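Local structure of sugar ABC transporter substrate-binding protein, BlMnBP1 (6I5R) at residues W98-I103 / Y321-N326; V188-T192 / G254-E258; Y206-T212 / F305-V309; M218-T224 / Q388-L392. The protein binds manno-oligosaccharides such as mannobiose as the extracellular solute-binding component of an ABC transporter, probably handing them to the membrane permease for uptake. All blocks are in the same frame, centred on the assembly; numbering follows the deposited sequence.

Contact 1. Residues W98-I103 / Y321-N326; sequences WDIMMI and YSYGIN
N326 lays its side-chain amide flat on the indole of W98, the two planes only 7° apart. Followed outward, N326 CB sits over the six-membered ring, 3.4 Å from its centroid in a CH-pi contact; CG lies above the CZ2–CE2 bond, and ND2 reaches across CE2 to donate a nearly straight hydrogen bond to W98 O (3.0 Å). With CG anti to the backbone N (chi1 -171°), the amide is turned back along the indole and can meet both ring and carbonyl. ND2 also bonds to N95 O, while OD1 takes the backbone N of N328, which fixes the rotation of the amide. M101 CE covers the opposite face of the indole.

The two segments are neighbouring antiparallel strands in the sheet of one lobe of this periplasmic-binding-protein fold, strand 314-325 beside 100-102. M101 and G324 form the hydrogen-bonded pair, G324 N to M101 O being 2.8 Å; I100 with I325 and M102 with Y323 are non-hydrogen-bonded pairs. On the face carrying these last four side chains, M102 bends at chi2 and chi3 so that CE lies over the Y323 ring, 3.9 Å from its centroid, with SD oblique to it in a Met-aromatic contact. M102 CB meets CD1 of Y321, a residue of the glycan pocket, at 3.6 Å. Beyond, a water joins I103 O to S322 N.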
loop_
_atom_site.group_PDB
_atom_site.type_symbol
_atom_site.label_atom_id
_atom_site.label_comp_id
_atom_site.label_asym_id
_atom_site.label_seq_id
_atom_site.Cartn_x
_atom_site.Cartn_y
_atom_site.Cartn_z
ATOM N N TRP A 98 -18.385 -4.417 13.891
ATOM C CA TRP A 98 -16.997 -3.984 13.896
ATOM C C TRP A 98 -17.035 -2.532 14.326
ATOM O O TRP A 98 -18.043 -1.857 14.151
ATOM C CB TRP A 98 -16.331 -4.143 12.517
ATOM C CG TRP A 98 -17.043 -3.381 11.459
ATOM C CD1 TRP A 98 -18.169 -3.767 10.780
ATOM C CD2 TRP A 98 -16.698 -2.083 10.953
ATOM N NE1 TRP A 98 -18.544 -2.784 9.889
ATOM C CE2 TRP A 98 -17.667 -1.737 9.988
ATOM C CE3 TRP A 98 -15.672 -1.184 11.226
ATOM C CZ2 TRP A 98 -17.633 -0.540 9.300
ATOM C CZ3 TRP A 98 -15.636 0.010 10.532
ATOM C CH2 TRP A 98 -16.616 0.318 9.580
ATOM N N ASP A 99 -15.957 -2.064 14.896
ATOM C CA ASP A 99 -15.876 -0.678 15.329
ATOM C C ASP A 99 -14.815 0.107 14.588
ATOM O O ASP A 99 -15.053 1.262 14.231
ATOM C CB ASP A 99 -15.591 -0.641 16.827
ATOM C CG ASP A 99 -16.738 -1.254 17.633
ATOM O OD1 ASP A 99 -17.803 -0.595 17.744
ATOM O OD2 ASP A 99 -16.587 -2.400 18.111
ATOM N N ILE A 100 -13.661 -0.505 14.369
ATOM C CA ILE A 100 -12.604 0.027 13.516
ATOM C C ILE A 100 -12.222 -1.058 12.523
ATOM O O ILE A 100 -12.045 -2.211 12.920
ATOM C CB ILE A 100 -11.344 0.406 14.311
ATOM C CG1 ILE A 100 -11.608 1.467 15.351
ATOM C CG2 ILE A 100 -10.220 0.866 13.341
ATOM C CD1 ILE A 100 -10.550 1.430 16.424
ATOM N N MET A 101 -12.045 -0.683 11.250
ATOM C CA MET A 101 -11.390 -1.555 10.280
ATOM C C MET A 101 -10.385 -0.738 9.474
ATOM O O MET A 101 -10.407 0.499 9.476
ATOM C CB MET A 101 -12.376 -2.237 9.316
ATOM C CG MET A 101 -13.050 -1.314 8.358
ATOM S SD MET A 101 -13.802 -2.153 6.938
ATOM C CE MET A 101 -15.026 -3.181 7.809
ATOM N N MET A 102 -9.488 -1.439 8.783
ATOM C CA MET A 102 -8.664 -0.774 7.782
ATOM C C MET A 102 -9.526 -0.657 6.525
ATOM O O MET A 102 -10.088 -1.653 6.047
ATOM C CB MET A 102 -7.365 -1.543 7.523
ATOM C CG MET A 102 -6.621 -1.924 8.780
ATOM S SD MET A 102 -6.427 -0.649 10.062
ATOM C CE MET A 102 -5.280 0.521 9.297
ATOM N N ILE A 103 -9.651 0.556 6.009
ATOM C CA ILE A 103 -10.575 0.848 4.926
ATOM C C ILE A 103 -10.202 0.046 3.683
ATOM O O ILE A 103 -9.062 0.130 3.197
ATOM C CB ILE A 103 -10.587 2.345 4.601
ATOM C CG1 ILE A 103 -11.056 3.125 5.818
ATOM C CG2 ILE A 103 -11.436 2.599 3.387
ATOM C CD1 ILE A 103 -10.816 4.589 5.754
ATOM N N TYR A 321 -2.631 1.321 4.823
ATOM C CA TYR A 321 -4.019 1.022 5.151
ATOM C C TYR A 321 -4.467 2.038 6.192
ATOM O O TYR A 321 -3.716 2.343 7.122
ATOM C CB TYR A 321 -4.168 -0.382 5.721
ATOM C CG TYR A 321 -4.724 -1.421 4.775
ATOM C CD1 TYR A 321 -6.002 -1.303 4.244
ATOM C CD2 TYR A 321 -3.986 -2.546 4.450
ATOM C CE1 TYR A 321 -6.528 -2.261 3.425
ATOM C CE2 TYR A 321 -4.497 -3.504 3.604
ATOM C CZ TYR A 321 -5.781 -3.369 3.104
ATOM O OH TYR A 321 -6.302 -4.346 2.264
ATOM N N SER A 322 -5.669 2.580 6.028
ATOM C CA SER A 322 -6.137 3.631 6.913
ATOM C C SER A 322 -7.202 3.111 7.866
ATOM O O SER A 322 -8.052 2.307 7.480
ATOM C CB SER A 322 -6.702 4.801 6.115
ATOM O OG SER A 322 -5.655 5.474 5.443
ATOM N N TYR A 323 -7.161 3.610 9.101
ATOM C CA TYR A 323 -8.206 3.305 10.071
ATOM C C TYR A 323 -9.496 4.052 9.761
ATOM O O TYR A 323 -9.482 5.275 9.586
ATOM C CB TYR A 323 -7.783 3.704 11.463
ATOM C CG TYR A 323 -6.453 3.225 11.944
ATOM C CD1 TYR A 323 -6.298 1.939 12.434
ATOM C CD2 TYR A 323 -5.355 4.056 11.922
ATOM C CE1 TYR A 323 -5.103 1.504 12.888
ATOM C CE2 TYR A 323 -4.146 3.637 12.391
ATOM C CZ TYR A 323 -4.015 2.358 12.857
ATOM O OH TYR A 323 -2.822 1.947 13.325
ATOM N N GLY A 324 -10.612 3.320 9.731
ATOM C CA GLY A 324 -11.921 3.926 9.631
ATOM C C GLY A 324 -12.831 3.376 10.708
ATOM O O GLY A 324 -12.696 2.230 11.136
ATOM N N ILE A 325 -13.757 4.227 11.148
ATOM C CA ILE A 325 -14.657 3.950 12.266
ATOM C C ILE A 325 -16.078 3.807 11.738
ATOM O O ILE A 325 -16.542 4.619 10.929
ATOM C CB ILE A 325 -14.592 5.058 13.335
ATOM C CG1 ILE A 325 -13.182 5.125 13.929
ATOM C CG2 ILE A 325 -15.584 4.808 14.447
ATOM C CD1 ILE A 325 -12.890 6.365 14.694
ATOM N N ASN A 326 -16.776 2.786 12.237
ATOM C CA ASN A 326 -18.116 2.429 11.775
ATOM C C ASN A 326 -19.140 3.488 12.199
ATOM O O ASN A 326 -19.366 3.688 13.398
ATOM C CB ASN A 326 -18.470 1.056 12.362
ATOM C CG ASN A 326 -19.737 0.457 11.794
ATOM O OD1 ASN A 326 -20.471 1.093 11.061
ATOM N ND2 ASN A 326 -20.007 -0.798 12.172
HETATM O O HOH W 1 -7.078 2.013 3.684
#

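Contact 2. Residues V188-T192 / G254-E258; sequences VPLYT and GYTEE
The backbones of P189-L190 and Y255-T256 run close together, with L190 N donating to Y255 O (3.0 Å) at the corner where the chain turns at P189. This joins the end of strand 188-190, which pairs in parallel with strand 277-283 in the sheet of the solute-binding fold, to the loop that follows helix 239-252; G254 ends that helix in a Schellman motif. P189 packs its ring against the carbonyl of Y255, CB lying 3.2 Å from Y255 O, and its CB also touches Y255 CB. V188 CG1 rests against the peptide between T256 and E257. L190 and T256 lie side by side, and their CD2 and CG2 methyls meet at 3.9 Å.

The polar centre is the carboxylate of E257. Its CG stands between the backbone N and the carbonyl carbon (chi1 67°), and a bend at chi2 folds the acid back toward T192. The ring of Y191, whose OH bonds to D264 N, stands across the E257 side chain, with CD1 4.0 Å from E257 CB. Both carboxylate oxygens face one residue: OE2 lies only 2.5 Å from T192 OG1, so short that the exact length of this hydrogen bond is doubtful, and OE1 accepts T192 N at 2.8 Å, met on the syn side but 30° out of the carboxylate plane.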
loop_
_atom_site.group_PDB
_atom_site.type_symbol
_atom_site.label_atom_id
_atom_site.label_comp_id
_atom_site.label_asym_id
_atom_site.label_seq_id
_atom_site.Cartn_x
_atom_site.Cartn_y
_atom_site.Cartn_z
ATOM N N VAL A 188 15.763 -17.237 -7.106
ATOM C CA VAL A 188 14.723 -16.778 -8.031
ATOM C C VAL A 188 14.949 -15.282 -8.236
ATOM O O VAL A 188 14.901 -14.525 -7.252
ATOM C CB VAL A 188 13.317 -17.071 -7.478
ATOM C CG1 VAL A 188 12.248 -16.443 -8.367
ATOM C CG2 VAL A 188 13.094 -18.570 -7.347
ATOM N N PRO A 189 15.192 -14.802 -9.462
ATOM C CA PRO A 189 15.470 -13.362 -9.613
ATOM C C PRO A 189 14.339 -12.453 -9.149
ATOM O O PRO A 189 14.585 -11.480 -8.436
ATOM C CB PRO A 189 15.739 -13.210 -11.118
ATOM C CG PRO A 189 16.246 -14.592 -11.551
ATOM C CD PRO A 189 15.492 -15.567 -10.694
ATOM N N LEU A 190 13.098 -12.747 -9.534
ATOM C CA LEU A 190 11.955 -11.964 -9.078
ATOM C C LEU A 190 10.835 -12.933 -8.739
ATOM O O LEU A 190 10.380 -13.683 -9.605
ATOM C CB LEU A 190 11.518 -10.951 -10.141
ATOM C CG LEU A 190 10.416 -9.946 -9.763
ATOM C CD1 LEU A 190 10.519 -8.632 -10.505
ATOM C CD2 LEU A 190 9.045 -10.589 -10.037
ATOM N N TYR A 191 10.399 -12.921 -7.484
ATOM C CA TYR A 191 9.345 -13.811 -7.027
ATOM C C TYR A 191 8.040 -13.047 -7.097
ATOM O O TYR A 191 7.934 -11.958 -6.531
ATOM C CB TYR A 191 9.617 -14.282 -5.604
ATOM C CG TYR A 191 8.789 -15.438 -5.142
ATOM C CD1 TYR A 191 9.159 -16.732 -5.430
ATOM C CD2 TYR A 191 7.657 -15.237 -4.378
ATOM C CE1 TYR A 191 8.414 -17.806 -4.986
ATOM C CE2 TYR A 191 6.916 -16.298 -3.925
ATOM C CZ TYR A 191 7.288 -17.587 -4.235
ATOM O OH TYR A 191 6.558 -18.658 -3.771
ATOM N N THR A 192 7.057 -13.601 -7.797
ATOM C CA THR A 192 5.893 -12.800 -8.100
ATOM C C THR A 192 4.862 -12.791 -6.981
ATOM O O THR A 192 4.082 -11.854 -6.926
ATOM C CB THR A 192 5.156 -13.292 -9.352
ATOM O OG1 THR A 192 4.690 -14.630 -9.116
ATOM C CG2 THR A 192 6.027 -13.251 -10.563
ATOM N N GLY A 254 11.850 -15.676 -18.258
ATOM C CA GLY A 254 12.154 -16.796 -17.391
ATOM C C GLY A 254 12.906 -16.407 -16.145
ATOM O O GLY A 254 13.698 -17.205 -15.630
ATOM N N TYR A 255 12.701 -15.184 -15.658
ATOM C CA TYR A 255 13.395 -14.692 -14.478
ATOM C C TYR A 255 12.525 -14.722 -13.224
ATOM O O TYR A 255 12.885 -14.073 -12.236
ATOM C CB TYR A 255 13.876 -13.255 -14.677
ATOM C CG TYR A 255 14.795 -13.031 -15.855
ATOM C CD1 TYR A 255 15.564 -14.057 -16.368
ATOM C CD2 TYR A 255 14.874 -11.792 -16.464
ATOM C CE1 TYR A 255 16.385 -13.867 -17.464
ATOM C CE2 TYR A 255 15.707 -11.587 -17.548
ATOM C CZ TYR A 255 16.458 -12.642 -18.049
ATOM O OH TYR A 255 17.294 -12.508 -19.144
ATOM N N THR A 256 11.379 -15.403 -13.255
ATOM C CA THR A 256 10.521 -15.554 -12.072
ATOM C C THR A 256 10.440 -17.032 -11.690
ATOM O O THR A 256 11.071 -17.901 -12.308
ATOM C CB THR A 256 9.122 -14.963 -12.308
ATOM O OG1 THR A 256 8.487 -15.634 -13.402
ATOM C CG2 THR A 256 9.232 -13.510 -12.619
ATOM N N GLU A 257 9.665 -17.308 -10.646
ATOM C CA GLU A 257 9.581 -18.665 -10.123
ATOM C C GLU A 257 9.063 -19.613 -11.194
ATOM O O GLU A 257 8.355 -19.218 -12.127
ATOM C CB GLU A 257 8.680 -18.730 -8.882
ATOM C CG GLU A 257 7.193 -18.450 -9.118
ATOM C CD GLU A 257 6.867 -16.974 -9.336
ATOM O OE1 GLU A 257 7.691 -16.117 -8.944
ATOM O OE2 GLU A 257 5.782 -16.690 -9.909
ATOM N N GLU A 258 9.449 -20.882 -11.046
ATOM C CA GLU A 258 9.087 -21.888 -12.039
ATOM C C GLU A 258 7.572 -21.970 -12.198
ATOM O O GLU A 258 7.053 -22.114 -13.314
ATOM C CB GLU A 258 9.661 -23.265 -11.651
ATOM C CG GLU A 258 8.995 -24.407 -12.462
ATOM C CD GLU A 258 10.018 -25.406 -13.071
ATOM O OE1 GLU A 258 11.197 -25.496 -12.584
ATOM O OE2 GLU A 258 9.647 -26.133 -14.031
#

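Contact 3. Residues Y206-T212 / F305-V309; sequences YIAGNAT and FPITV
Y206 and F305 meet ring against ring at an oblique angle, CD2 to CD2 at 3.5 Å, with the centroids 5.0 Å apart and the planes inclined by 44°. The pair belongs to a junction in the solute-binding fold where the short helix 209-212 and the turn before it lie against the loop between strands 300-304 and 314-325. F305 CB also touches Y206 CD2. I307 adds an apolar contact, CD1 to A211 CB at 3.8 Å, while the V309 methyls rest on carbonyl oxygens at the helix end, CG1 against T212 O and CG2 against A211 O.

Water carries the polar side. One molecule lies between N210 O and I307 O, 2.7 and 2.8 Å from them, and another lies 3.0 Å from F305 O and makes a weak bond with N210 ND2.

Outside this shell, the Y206 hydroxyl is hydrogen-bonded to G151 O and N210 OD1 accepts T316 N, so strand 139-155 anchors Y206 and strand 314-325 anchors N210. Replacing Y206 by an alanine would probably strip one side of F305 of the ring it packs against at CB and CD2, and leave G151 O without the hydroxyl. F305 has CG anti to its own N (chi1 -168°), which directs the ring under P306, the centre of an inverse gamma turn closed by I307 N and F305 O. P306 CD lies 3.3 Å above the plane of the F305 ring, offset toward its rim.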
loop_
_atom_site.group_PDB
_atom_site.type_symbol
_atom_site.label_atom_id
_atom_site.label_comp_id
_atom_site.label_asym_id
_atom_site.label_seq_id
_atom_site.Cartn_x
_atom_site.Cartn_y
_atom_site.Cartn_z
ATOM N N TYR A 206 3.103 1.669 -8.429
ATOM C CA TYR A 206 4.290 2.256 -9.037
ATOM C C TYR A 206 3.999 3.116 -10.250
ATOM O O TYR A 206 4.916 3.784 -10.755
ATOM C CB TYR A 206 5.267 1.148 -9.457
ATOM C CG TYR A 206 5.650 0.305 -8.285
ATOM C CD1 TYR A 206 4.808 -0.692 -7.832
ATOM C CD2 TYR A 206 6.810 0.528 -7.604
ATOM C CE1 TYR A 206 5.113 -1.437 -6.733
ATOM C CE2 TYR A 206 7.132 -0.226 -6.505
ATOM C CZ TYR A 206 6.287 -1.222 -6.076
ATOM O OH TYR A 206 6.608 -1.962 -4.952
ATOM N N ILE A 207 2.770 3.105 -10.750
ATOM C CA ILE A 207 2.557 3.572 -12.107
ATOM C C ILE A 207 2.324 5.070 -12.220
ATOM O O ILE A 207 2.271 5.581 -13.344
ATOM C CB ILE A 207 1.354 2.872 -12.759
ATOM C CG1 ILE A 207 0.068 3.172 -11.986
ATOM C CG2 ILE A 207 1.581 1.371 -12.804
ATOM C CD1 ILE A 207 -1.203 3.055 -12.822
ATOM N N ALA A 208 2.169 5.786 -11.102
ATOM C CA ALA A 208 1.856 7.207 -11.131
ATOM C C ALA A 208 3.087 7.973 -10.740
ATOM O O ALA A 208 3.984 8.200 -11.593
ATOM C CB ALA A 208 0.623 7.464 -10.241
ATOM N N GLY A 209 3.220 8.447 -9.507
ATOM C CA GLY A 209 4.367 9.256 -9.156
ATOM C C GLY A 209 5.697 8.586 -9.451
ATOM O O GLY A 209 6.635 9.241 -9.901
ATOM N N ASN A 210 5.805 7.279 -9.163
ATOM C CA ASN A 210 7.078 6.605 -9.353
ATOM C C ASN A 210 7.463 6.558 -10.812
ATOM O O ASN A 210 8.650 6.657 -11.149
ATOM C CB ASN A 210 7.042 5.179 -8.841
ATOM C CG ASN A 210 7.105 5.113 -7.371
ATOM O OD1 ASN A 210 6.340 5.781 -6.686
ATOM N ND2 ASN A 210 8.071 4.340 -6.861
ATOM N N ALA A 211 6.488 6.315 -11.683
ATOM C CA ALA A 211 6.791 6.121 -13.092
ATOM C C ALA A 211 6.761 7.423 -13.882
ATOM O O ALA A 211 7.235 7.441 -15.022
ATOM C CB ALA A 211 5.824 5.112 -13.715
ATOM N N THR A 212 6.254 8.517 -13.302
ATOM C CA THR A 212 6.092 9.754 -14.056
ATOM C C THR A 212 6.766 10.963 -13.443
ATOM O O THR A 212 6.950 11.948 -14.152
ATOM C CB THR A 212 4.608 10.132 -14.246
ATOM O OG1 THR A 212 4.020 10.497 -12.990
ATOM C CG2 THR A 212 3.833 8.997 -14.899
ATOM N N PHE A 305 12.048 1.592 -7.227
ATOM C CA PHE A 305 11.666 0.900 -8.445
ATOM C C PHE A 305 12.529 1.421 -9.591
ATOM O O PHE A 305 12.799 2.622 -9.666
ATOM C CB PHE A 305 10.173 1.111 -8.776
ATOM C CG PHE A 305 9.657 0.182 -9.878
ATOM C CD1 PHE A 305 9.696 0.573 -11.210
ATOM C CD2 PHE A 305 9.178 -1.082 -9.585
ATOM C CE1 PHE A 305 9.273 -0.267 -12.214
ATOM C CE2 PHE A 305 8.752 -1.928 -10.593
ATOM C CZ PHE A 305 8.795 -1.513 -11.916
ATOM N N PRO A 306 12.961 0.567 -10.494
ATOM C CA PRO A 306 13.939 0.990 -11.521
ATOM C C PRO A 306 13.339 1.734 -12.708
ATOM O O PRO A 306 13.351 1.282 -13.842
ATOM C CB PRO A 306 14.574 -0.345 -11.932
ATOM C CG PRO A 306 13.469 -1.350 -11.703
ATOM C CD PRO A 306 12.705 -0.884 -10.524
ATOM N N ILE A 307 12.803 2.911 -12.423
ATOM C CA ILE A 307 12.440 3.877 -13.446
ATOM C C ILE A 307 13.111 5.193 -13.099
ATOM O O ILE A 307 13.160 5.585 -11.930
ATOM C CB ILE A 307 10.908 4.056 -13.564
ATOM C CG1 ILE A 307 10.293 2.828 -14.263
ATOM C CG2 ILE A 307 10.550 5.284 -14.377
ATOM C CD1 ILE A 307 8.776 2.822 -14.365
ATOM N N THR A 308 13.671 5.834 -14.114
ATOM C CA THR A 308 14.252 7.163 -14.007
ATOM C C THR A 308 13.474 8.094 -14.923
ATOM O O THR A 308 13.213 7.766 -16.088
ATOM C CB THR A 308 15.734 7.146 -14.367
ATOM O OG1 THR A 308 16.432 6.227 -13.517
ATOM C CG2 THR A 308 16.340 8.539 -14.218
ATOM N N VAL A 309 13.076 9.234 -14.382
ATOM C CA VAL A 309 12.297 10.234 -15.103
ATOM C C VAL A 309 13.182 11.462 -15.282
ATOM O O VAL A 309 13.474 12.161 -14.303
ATOM C CB VAL A 309 11.001 10.586 -14.356
ATOM C CG1 VAL A 309 10.246 11.700 -15.044
ATOM C CG2 VAL A 309 10.120 9.347 -14.270
HETATM O O HOH W 2 11.248 6.882 -10.404
HETATM O O HOH W 3 10.948 4.610 -8.478
#

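Contact 4. Residues M218-T224 / Q388-L392; sequences MNQVLPT and QEDLL. With ZN (zinc ion), chain J.
L392 is a knob that fits a hole formed by M218, N219, L222 and P223 on helix 217-224. Its two methyls divide the hollow: CD1 reaches the floor, 3.7 Å from L222 CD2 and close to M218 O, while CD2 turns to M218 CG (4.0 Å) and N219 OD1. With CG anti to the backbone N (chi1 176°), the isobutyl group extends from helix 391-399 straight into this recess. With alanine in place of L392 both methyls would be gone, which is likely to leave a gap among M218, L222 and P223. The P223 ring forms the complementary bump, its CB wedged between L392 CA at 3.7 Å and L391 CG at 3.8 Å. It stands where helix 217-224 is kinked, just after a wider pi-type turn. At the margin T224 CG2 sits across L391 CD2 (3.6 Å) and nears Q388 OE1.

Beside this apolar fit, one water links N219 O and Q388 O with L392 N; a second, weakly bonded to N219 OD1, also reaches E389 O, while N219 ND2 is hydrogen-bonded to A382 O. M218 O, buried beneath the L392 methyls, has no hydrogen-bond partner in the model.

D390 faces elsewhere, binding a zinc ion through both carboxylate oxygens; D107, S109 and N394 complete the protein ligands. Helix 425-443 borders both sides of the joint: its W436 packs on L392 and bonds to L222 O, and N443 touches L391, while strand 135-136 adjoins E389 and D390.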
loop_
_atom_site.group_PDB
_atom_site.type_symbol
_atom_site.label_atom_id
_atom_site.label_comp_id
_atom_site.label_asym_id
_atom_site.label_seq_id
_atom_site.Cartn_x
_atom_site.Cartn_y
_atom_site.Cartn_z
ATOM N N MET A 218 -1.807 10.601 -10.453
ATOM C CA MET A 218 -2.802 9.641 -9.984
ATOM C C MET A 218 -4.207 10.227 -9.987
ATOM O O MET A 218 -5.140 9.605 -10.497
ATOM C CB MET A 218 -2.465 9.169 -8.569
ATOM C CG MET A 218 -3.491 8.210 -8.040
ATOM S SD MET A 218 -3.317 6.597 -8.847
ATOM C CE MET A 218 -2.049 5.888 -7.824
ATOM N N ASN A 219 -4.395 11.381 -9.351
ATOM C CA ASN A 219 -5.739 11.907 -9.135
ATOM C C ASN A 219 -6.186 12.890 -10.204
ATOM O O ASN A 219 -7.382 13.160 -10.308
ATOM C CB ASN A 219 -5.828 12.573 -7.752
ATOM C CG ASN A 219 -5.719 11.557 -6.629
ATOM O OD1 ASN A 219 -6.316 10.488 -6.725
ATOM N ND2 ASN A 219 -4.966 11.880 -5.566
ATOM N N GLN A 220 -5.272 13.417 -11.016
ATOM C CA GLN A 220 -5.668 14.366 -12.045
ATOM C C GLN A 220 -5.446 13.815 -13.452
ATOM O O GLN A 220 -6.385 13.762 -14.253
ATOM C CB GLN A 220 -4.923 15.701 -11.885
ATOM C CG GLN A 220 -5.312 16.456 -10.628
ATOM C CD GLN A 220 -4.691 17.847 -10.532
ATOM O OE1 GLN A 220 -4.374 18.488 -11.541
ATOM N NE2 GLN A 220 -4.531 18.322 -9.322
ATOM N N VAL A 221 -4.225 13.396 -13.782
ATOM C CA VAL A 221 -3.914 13.037 -15.165
ATOM C C VAL A 221 -4.568 11.714 -15.548
ATOM O O VAL A 221 -5.248 11.604 -16.577
ATOM C CB VAL A 221 -2.388 12.970 -15.372
ATOM C CG1 VAL A 221 -2.066 12.516 -16.817
ATOM C CG2 VAL A 221 -1.739 14.306 -15.045
ATOM N N LEU A 222 -4.322 10.680 -14.754
ATOM C CA LEU A 222 -4.815 9.341 -15.065
ATOM C C LEU A 222 -6.297 9.297 -15.392
ATOM O O LEU A 222 -6.648 8.758 -16.457
ATOM C CB LEU A 222 -4.482 8.405 -13.892
ATOM C CG LEU A 222 -4.910 6.934 -13.967
ATOM C CD1 LEU A 222 -4.242 6.227 -15.088
ATOM C CD2 LEU A 222 -4.569 6.221 -12.633
ATOM N N PRO A 223 -7.204 9.827 -14.564
ATOM C CA PRO A 223 -8.633 9.722 -14.870
ATOM C C PRO A 223 -9.120 10.705 -15.921
ATOM O O PRO A 223 -10.290 10.632 -16.298
ATOM C CB PRO A 223 -9.304 9.981 -13.505
ATOM C CG PRO A 223 -8.348 10.893 -12.804
ATOM C CD PRO A 223 -6.977 10.382 -13.215
ATOM N N THR A 224 -8.262 11.593 -16.426
ATOM C CA THR A 224 -8.638 12.449 -17.540
ATOM C C THR A 224 -7.925 12.080 -18.829
ATOM O O THR A 224 -8.124 12.774 -19.830
ATOM C CB THR A 224 -8.372 13.922 -17.220
ATOM O OG1 THR A 224 -6.977 14.112 -16.968
ATOM C CG2 THR A 224 -9.152 14.384 -15.998
ATOM N N GLN A 388 -13.265 17.370 -8.556
ATOM C CA GLN A 388 -12.837 16.150 -9.229
ATOM C C GLN A 388 -12.394 15.079 -8.241
ATOM O O GLN A 388 -11.794 14.087 -8.647
ATOM C CB GLN A 388 -11.698 16.449 -10.212
ATOM C CG GLN A 388 -12.145 17.037 -11.544
ATOM C CD GLN A 388 -11.039 16.995 -12.629
ATOM O OE1 GLN A 388 -11.289 16.654 -13.804
ATOM N NE2 GLN A 388 -9.821 17.362 -12.244
ATOM N N GLU A 389 -12.717 15.235 -6.957
ATOM C CA GLU A 389 -12.183 14.321 -5.950
ATOM C C GLU A 389 -12.576 12.883 -6.252
ATOM O O GLU A 389 -11.819 11.954 -5.956
ATOM C CB GLU A 389 -12.691 14.748 -4.579
ATOM C CG GLU A 389 -11.874 14.269 -3.387
ATOM C CD GLU A 389 -12.328 14.923 -2.070
ATOM O OE1 GLU A 389 -13.402 15.532 -2.049
ATOM O OE2 GLU A 389 -11.609 14.824 -1.056
ATOM N N ASP A 390 -13.734 12.700 -6.864
ATOM C CA ASP A 390 -14.355 11.407 -7.097
ATOM C C ASP A 390 -14.056 10.855 -8.481
ATOM O O ASP A 390 -14.489 9.743 -8.810
ATOM C CB ASP A 390 -15.874 11.548 -6.911
ATOM C CG ASP A 390 -16.569 10.212 -6.799
ATOM O OD1 ASP A 390 -15.926 9.248 -6.340
ATOM O OD2 ASP A 390 -17.758 10.105 -7.167
ATOM N N LEU A 391 -13.323 11.607 -9.302
ATOM C CA LEU A 391 -13.193 11.241 -10.701
ATOM C C LEU A 391 -12.408 9.938 -10.867
ATOM O O LEU A 391 -12.806 9.068 -11.648
ATOM C CB LEU A 391 -12.514 12.379 -11.467
ATOM C CG LEU A 391 -12.405 12.070 -12.948
ATOM C CD1 LEU A 391 -13.789 12.048 -13.582
ATOM C CD2 LEU A 391 -11.510 13.070 -13.644
ATOM N N LEU A 392 -11.316 9.776 -10.134
ATOM C CA LEU A 392 -10.538 8.543 -10.270
ATOM C C LEU A 392 -11.362 7.338 -9.834
ATOM O O LEU A 392 -11.362 6.299 -10.499
ATOM C CB LEU A 392 -9.235 8.608 -9.474
ATOM C CG LEU A 392 -8.420 7.299 -9.511
ATOM C CD1 LEU A 392 -7.783 7.014 -10.875
ATOM C CD2 LEU A 392 -7.385 7.365 -8.391
HETATM ZN ZN ZN J . -17.768 8.071 -6.603
HETATM O O HOH W 4 -9.672 12.123 -8.893
HETATM O O HOH W 5 -8.827 11.343 -6.357
HETATM O O HOH W 6 -19.306 8.413 -8.039
#

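Overall arrangement
Contacts 1 and 3 lie on opposite sides of the chain's centre, their centres 30 Å apart, and so do contacts 1 and 2, at 35 Å; of the four, contact 1 contains a residue of the glycan pocket, Y321. There the Y321 side chain is about 4 Å from the bound mannose, whereas the side chains of Y206 in contact 3 and Y191 in contact 2 stay about 10 and 12 Å away. Contacts 1 and 2 reach the same mixed sheet. Contacts 3 and 4 touch directly, A208 CB packing on M218 CB at 3.9 Å where helix 209-212 is followed by helix 217-224. Contact 4, which holds zinc ligand D390, has its centre 24 Å from that of contact 1.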